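Local coordinates for membrane-bound lytic murein transglycosylase (PDB 2PNW), which probably cleaves the glycan strands of peptidoglycan as a lytic transglycosylase of the MltA type, leaving anhydromuramyl ends, at residues 292-295 and 299-302; 331-336 and 356-361. One frame throughout, in Å; residues are numbered along the deposited sequence.

Overall arrangement
Both contacts lie within the 3D domain, whose family is related to double-psi beta-barrels, with their centres about 6 Å apart. Both are buried, though Pro-332 and Arg-334 bring contact 2 partly to the surface. Each is carried by a phenylalanine projecting from a strand: Phe-300 from strand 299-304 in contact 1, Phe-358 from the neighbouring antiparallel strand 353-363 in contact 2. The chemistry differs, however. Contact 1 joins two aromatic rings, whereas contact 2 lays a ring against the backbone of a turn and the start of strand 334-341. Neither has a hydrogen bond between its own segments. The two are tied together instead by a side-chain hydrogen bond and by a backbone bond between Phe-301 and Tyr-359.

Contact 1: residues 292-295 and 299-302; sequences LIHT and PFFI
His-294 and Phe-300 form a T-shaped aromatic pair in which the phenyl edge is directed at the face of the imidazole. The ring centroids are 4.9 Å apart and the planes are turned by 85°. The leading atom is CZ of Phe-300, which sits over the middle of the imidazole, 3.6 Å from ND1 of His-294. CE1 of Phe-300 follows it at 3.8 Å from NE2 of His-294. Apolar packing closes the opposite imidazole face, where the CG2 methyl of Ile-293 lies over the centre. Polar anchoring comes from elsewhere: NE2 of His-294 is hydrogen-bonded to the carbonyl O of Pro-332, which helps fix the rotation of the ring and satisfies this buried nitrogen. The backbones stay well apart, with 10.6 Å between CA of His-294 and CA of Phe-300; CG stands anti to the carbonyl carbon in both (chi1 -70° in His-294, -75° in Phe-300), and the side chains bridge the gap. The contact joins the loop after strand 286-288 to strand 299-304, which runs between strands 316-324 and 353-363; Ile-88 of strand 83-89 packs against the side chains of both His-294 and Phe-300, while Phe-358 and Ala-322 border Phe-300.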
loop_
_atom_site.group_PDB
_atom_site.type_symbol
_atom_site.label_atom_id
_atom_site.label_comp_id
_atom_site.label_asym_id
_atom_site.label_seq_id
_atom_site.Cartn_x
_atom_site.Cartn_y
_atom_site.Cartn_z
ATOM N N LEU A 292 1.249 -6.580 10.416
ATOM C CA LEU A 292 1.464 -7.355 11.639
ATOM C C LEU A 292 0.292 -8.293 11.916
ATOM O O LEU A 292 0.484 -9.398 12.398
ATOM C CB LEU A 292 1.720 -6.438 12.853
ATOM C CG LEU A 292 2.985 -5.567 12.810
ATOM C CD1 LEU A 292 3.053 -4.710 14.085
ATOM C CD2 LEU A 292 4.240 -6.410 12.705
ATOM N N ILE A 293 -0.907 -7.851 11.572
ATOM C CA ILE A 293 -2.121 -8.550 11.942
ATOM C C ILE A 293 -2.553 -9.553 10.866
ATOM O O ILE A 293 -2.988 -10.659 11.180
ATOM C CB ILE A 293 -3.257 -7.542 12.215
ATOM C CG1 ILE A 293 -2.947 -6.722 13.467
ATOM C CG2 ILE A 293 -4.616 -8.270 12.416
ATOM C CD1 ILE A 293 -3.875 -5.596 13.666
ATOM N N HIS A 294 -2.450 -9.148 9.601
ATOM C CA HIS A 294 -3.015 -9.962 8.516
ATOM C C HIS A 294 -1.992 -10.653 7.640
ATOM O O HIS A 294 -0.840 -10.208 7.540
ATOM C CB HIS A 294 -3.964 -9.100 7.677
ATOM C CG HIS A 294 -5.212 -8.737 8.409
ATOM N ND1 HIS A 294 -6.071 -9.688 8.919
ATOM C CD2 HIS A 294 -5.739 -7.533 8.737
ATOM C CE1 HIS A 294 -7.085 -9.084 9.512
ATOM N NE2 HIS A 294 -6.906 -7.775 9.417
ATOM N N THR A 295 -2.414 -11.743 6.999
ATOM C CA THR A 295 -1.577 -12.433 6.026
ATOM C C THR A 295 -1.982 -11.968 4.629
ATOM O O THR A 295 -3.174 -11.926 4.328
ATOM C CB THR A 295 -1.790 -13.975 6.138
ATOM O OG1 THR A 295 -1.538 -14.393 7.497
ATOM C CG2 THR A 295 -0.856 -14.727 5.179
ATOM N N PRO A 299 -8.853 -12.999 0.994
ATOM C CA PRO A 299 -9.957 -12.140 0.555
ATOM C C PRO A 299 -10.613 -11.409 1.720
ATOM O O PRO A 299 -10.788 -11.991 2.806
ATOM C CB PRO A 299 -10.973 -13.131 -0.086
ATOM C CG PRO A 299 -10.247 -14.474 -0.128
ATOM C CD PRO A 299 -9.246 -14.423 0.998
ATOM N N PHE A 300 -10.963 -10.148 1.481
ATOM C CA PHE A 300 -11.701 -9.339 2.442
ATOM C C PHE A 300 -12.893 -8.755 1.722
ATOM O O PHE A 300 -12.718 -8.139 0.662
ATOM C CB PHE A 300 -10.845 -8.151 2.946
ATOM C CG PHE A 300 -9.768 -8.529 3.946
ATOM C CD1 PHE A 300 -9.914 -8.208 5.297
ATOM C CD2 PHE A 300 -8.601 -9.169 3.532
ATOM C CE1 PHE A 300 -8.907 -8.537 6.228
ATOM C CE2 PHE A 300 -7.600 -9.537 4.455
ATOM C CZ PHE A 300 -7.747 -9.204 5.799
ATOM N N PHE A 301 -14.093 -8.924 2.294
ATOM C CA PHE A 301 -15.270 -8.210 1.784
ATOM C C PHE A 301 -15.426 -6.910 2.567
ATOM O O PHE A 301 -15.506 -6.932 3.803
ATOM C CB PHE A 301 -16.539 -9.067 1.880
ATOM C CG PHE A 301 -17.732 -8.455 1.161
ATOM C CD1 PHE A 301 -17.911 -8.635 -0.201
ATOM C CD2 PHE A 301 -18.664 -7.695 1.866
ATOM C CE1 PHE A 301 -18.999 -8.045 -0.869
ATOM C CE2 PHE A 301 -19.737 -7.113 1.216
ATOM C CZ PHE A 301 -19.918 -7.296 -0.144
ATOM N N ILE A 302 -15.447 -5.782 1.854
ATOM C CA ILE A 302 -15.439 -4.475 2.491
ATOM C C ILE A 302 -16.757 -3.792 2.181
ATOM O O ILE A 302 -17.137 -3.681 1.015
ATOM C CB ILE A 302 -14.243 -3.601 2.007
ATOM C CG1 ILE A 302 -12.896 -4.325 2.243
ATOM C CG2 ILE A 302 -14.284 -2.201 2.640
ATOM C CD1 ILE A 302 -12.639 -4.675 3.686
#

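Contact 2: residues 331-336 and 356-361; sequences GPARGD and ADFYIL
Phe-358 lays its ring against the backbone running from Ala-333 to Gly-335. One face receives the carbonyl O of Ala-333, displaced toward the rim and 3.5 Å from CE1 of Phe-358. The methyl of Ala-333 meets the root of the ring, its CB 3.9 Å from CG of Phe-358. At the far end CZ of Phe-358 comes within 3.4 Å of N of Gly-335, and CA of Gly-335 lies at the ring edge, in its plane. Gly-335 has no side chain, and the ring tip lies close against its backbone. With CG of Phe-358 anti to the carbonyl carbon (chi1 -83°), the ring projects toward segment 331-336.

In the next shell, a type I turn from Gly-331 to Arg-334 presents Ala-333, and backbone hydrogen bonds between Phe-97 and both Ala-333 and Gly-335 fix the chain beside strand 96-109. Arg-334 directs its CB away from Phe-358, and NH1 of Arg-334 is hydrogen-bonded to OG1 of Thr-99. Val-98 and Ile-302 also pack on Phe-358. The interface is therefore van der Waals contact between an aromatic ring, a methyl and peptide groups; no hydrogen bond joins the two segments, and Ala-333 and Gly-335 make backbone bonds with strand 96-109 instead.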
loop_
_atom_site.group_PDB
_atom_site.type_symbol
_atom_site.label_atom_id
_atom_site.label_comp_id
_atom_site.label_asym_id
_atom_site.label_seq_id
_atom_site.Cartn_x
_atom_site.Cartn_y
_atom_site.Cartn_z
ATOM N N GLY A 331 -4.163 -1.513 12.526
ATOM C CA GLY A 331 -5.441 -1.962 13.062
ATOM C C GLY A 331 -6.022 -3.131 12.291
ATOM O O GLY A 331 -5.776 -3.263 11.079
ATOM N N PRO A 332 -6.808 -3.986 12.985
ATOM C CA PRO A 332 -7.378 -5.187 12.369
ATOM C C PRO A 332 -8.418 -4.889 11.304
ATOM O O PRO A 332 -8.589 -5.688 10.408
ATOM C CB PRO A 332 -8.032 -5.922 13.556
ATOM C CG PRO A 332 -8.339 -4.806 14.559
ATOM C CD PRO A 332 -7.144 -3.893 14.424
ATOM N N ALA A 333 -9.130 -3.767 11.426
ATOM C CA ALA A 333 -10.124 -3.388 10.437
ATOM C C ALA A 333 -9.810 -2.045 9.793
ATOM O O ALA A 333 -10.695 -1.204 9.611
ATOM C CB ALA A 333 -11.533 -3.425 11.025
ATOM N N ARG A 334 -8.534 -1.868 9.432
ATOM C CA ARG A 334 -8.048 -0.693 8.726
ATOM C C ARG A 334 -7.563 -1.099 7.329
ATOM O O ARG A 334 -6.837 -2.098 7.188
ATOM C CB ARG A 334 -6.899 -0.068 9.516
ATOM C CG ARG A 334 -6.319 1.202 8.921
ATOM C CD ARG A 334 -7.222 2.416 9.071
ATOM N NE ARG A 334 -6.486 3.613 8.645
ATOM C CZ ARG A 334 -6.446 4.089 7.401
ATOM N NH1 ARG A 334 -7.118 3.502 6.422
ATOM N NH2 ARG A 334 -5.730 5.178 7.142
ATOM N N GLY A 335 -7.941 -0.334 6.307
ATOM C CA GLY A 335 -7.525 -0.662 4.941
ATOM C C GLY A 335 -7.309 0.522 4.033
ATOM O O GLY A 335 -7.849 1.615 4.256
ATOM N N ASP A 336 -6.507 0.313 2.994
ATOM C CA ASP A 336 -6.275 1.340 2.000
ATOM C C ASP A 336 -6.672 0.707 0.668
ATOM O O ASP A 336 -6.049 -0.273 0.229
ATOM C CB ASP A 336 -4.797 1.682 1.968
ATOM C CG ASP A 336 -4.521 3.175 1.864
ATOM O OD1 ASP A 336 -5.455 3.981 1.820
ATOM O OD2 ASP A 336 -3.339 3.538 1.844
ATOM N N ALA A 356 -16.155 1.587 7.597
ATOM C CA ALA A 356 -16.356 0.360 6.836
ATOM C C ALA A 356 -16.480 -0.841 7.742
ATOM O O ALA A 356 -15.879 -0.871 8.801
ATOM C CB ALA A 356 -15.187 0.144 5.839
ATOM N N ASP A 357 -17.250 -1.839 7.312
ATOM C CA ASP A 357 -17.268 -3.137 7.980
ATOM C C ASP A 357 -16.336 -4.065 7.199
ATOM O O ASP A 357 -16.461 -4.158 5.973
ATOM C CB ASP A 357 -18.696 -3.729 8.011
ATOM C CG ASP A 357 -19.646 -2.969 8.977
ATOM O OD1 ASP A 357 -19.161 -2.310 9.923
ATOM O OD2 ASP A 357 -20.881 -3.051 8.780
ATOM N N PHE A 358 -15.414 -4.725 7.903
ATOM C CA PHE A 358 -14.465 -5.685 7.295
ATOM C C PHE A 358 -14.904 -7.122 7.558
ATOM O O PHE A 358 -15.177 -7.470 8.699
ATOM C CB PHE A 358 -13.068 -5.500 7.914
ATOM C CG PHE A 358 -12.259 -4.391 7.295
ATOM C CD1 PHE A 358 -12.798 -3.120 7.128
ATOM C CD2 PHE A 358 -10.947 -4.626 6.896
ATOM C CE1 PHE A 358 -12.051 -2.089 6.546
ATOM C CE2 PHE A 358 -10.172 -3.603 6.333
ATOM C CZ PHE A 358 -10.729 -2.332 6.152
ATOM N N TYR A 359 -14.973 -7.958 6.521
ATOM C CA TYR A 359 -15.226 -9.392 6.711
ATOM C C TYR A 359 -14.092 -10.126 6.014
ATOM O O TYR A 359 -13.830 -9.864 4.846
ATOM C CB TYR A 359 -16.566 -9.842 6.096
ATOM C CG TYR A 359 -17.799 -9.060 6.510
ATOM C CD1 TYR A 359 -18.653 -9.546 7.507
ATOM C CD2 TYR A 359 -18.116 -7.844 5.902
ATOM C CE1 TYR A 359 -19.787 -8.839 7.890
ATOM C CE2 TYR A 359 -19.253 -7.109 6.286
ATOM C CZ TYR A 359 -20.087 -7.623 7.279
ATOM O OH TYR A 359 -21.235 -6.922 7.641
ATOM N N ILE A 360 -13.428 -11.041 6.707
ATOM C CA ILE A 360 -12.345 -11.816 6.090
ATOM C C ILE A 360 -12.894 -13.187 5.679
ATOM O O ILE A 360 -13.746 -13.775 6.384
ATOM C CB ILE A 360 -11.080 -11.912 7.028
ATOM C CG1 ILE A 360 -9.887 -12.547 6.295
ATOM C CG2 ILE A 360 -11.391 -12.684 8.325
ATOM C CD1 ILE A 360 -8.580 -12.538 7.138
ATOM N N LEU A 361 -12.448 -13.697 4.531
ATOM C CA LEU A 361 -12.887 -15.016 4.095
ATOM C C LEU A 361 -11.751 -15.984 4.373
ATOM O O LEU A 361 -10.669 -15.864 3.781
ATOM C CB LEU A 361 -13.264 -15.033 2.614
ATOM C CG LEU A 361 -14.345 -14.088 2.058
ATOM C CD1 LEU A 361 -14.747 -14.549 0.655
ATOM C CD2 LEU A 361 -15.567 -14.025 2.939
#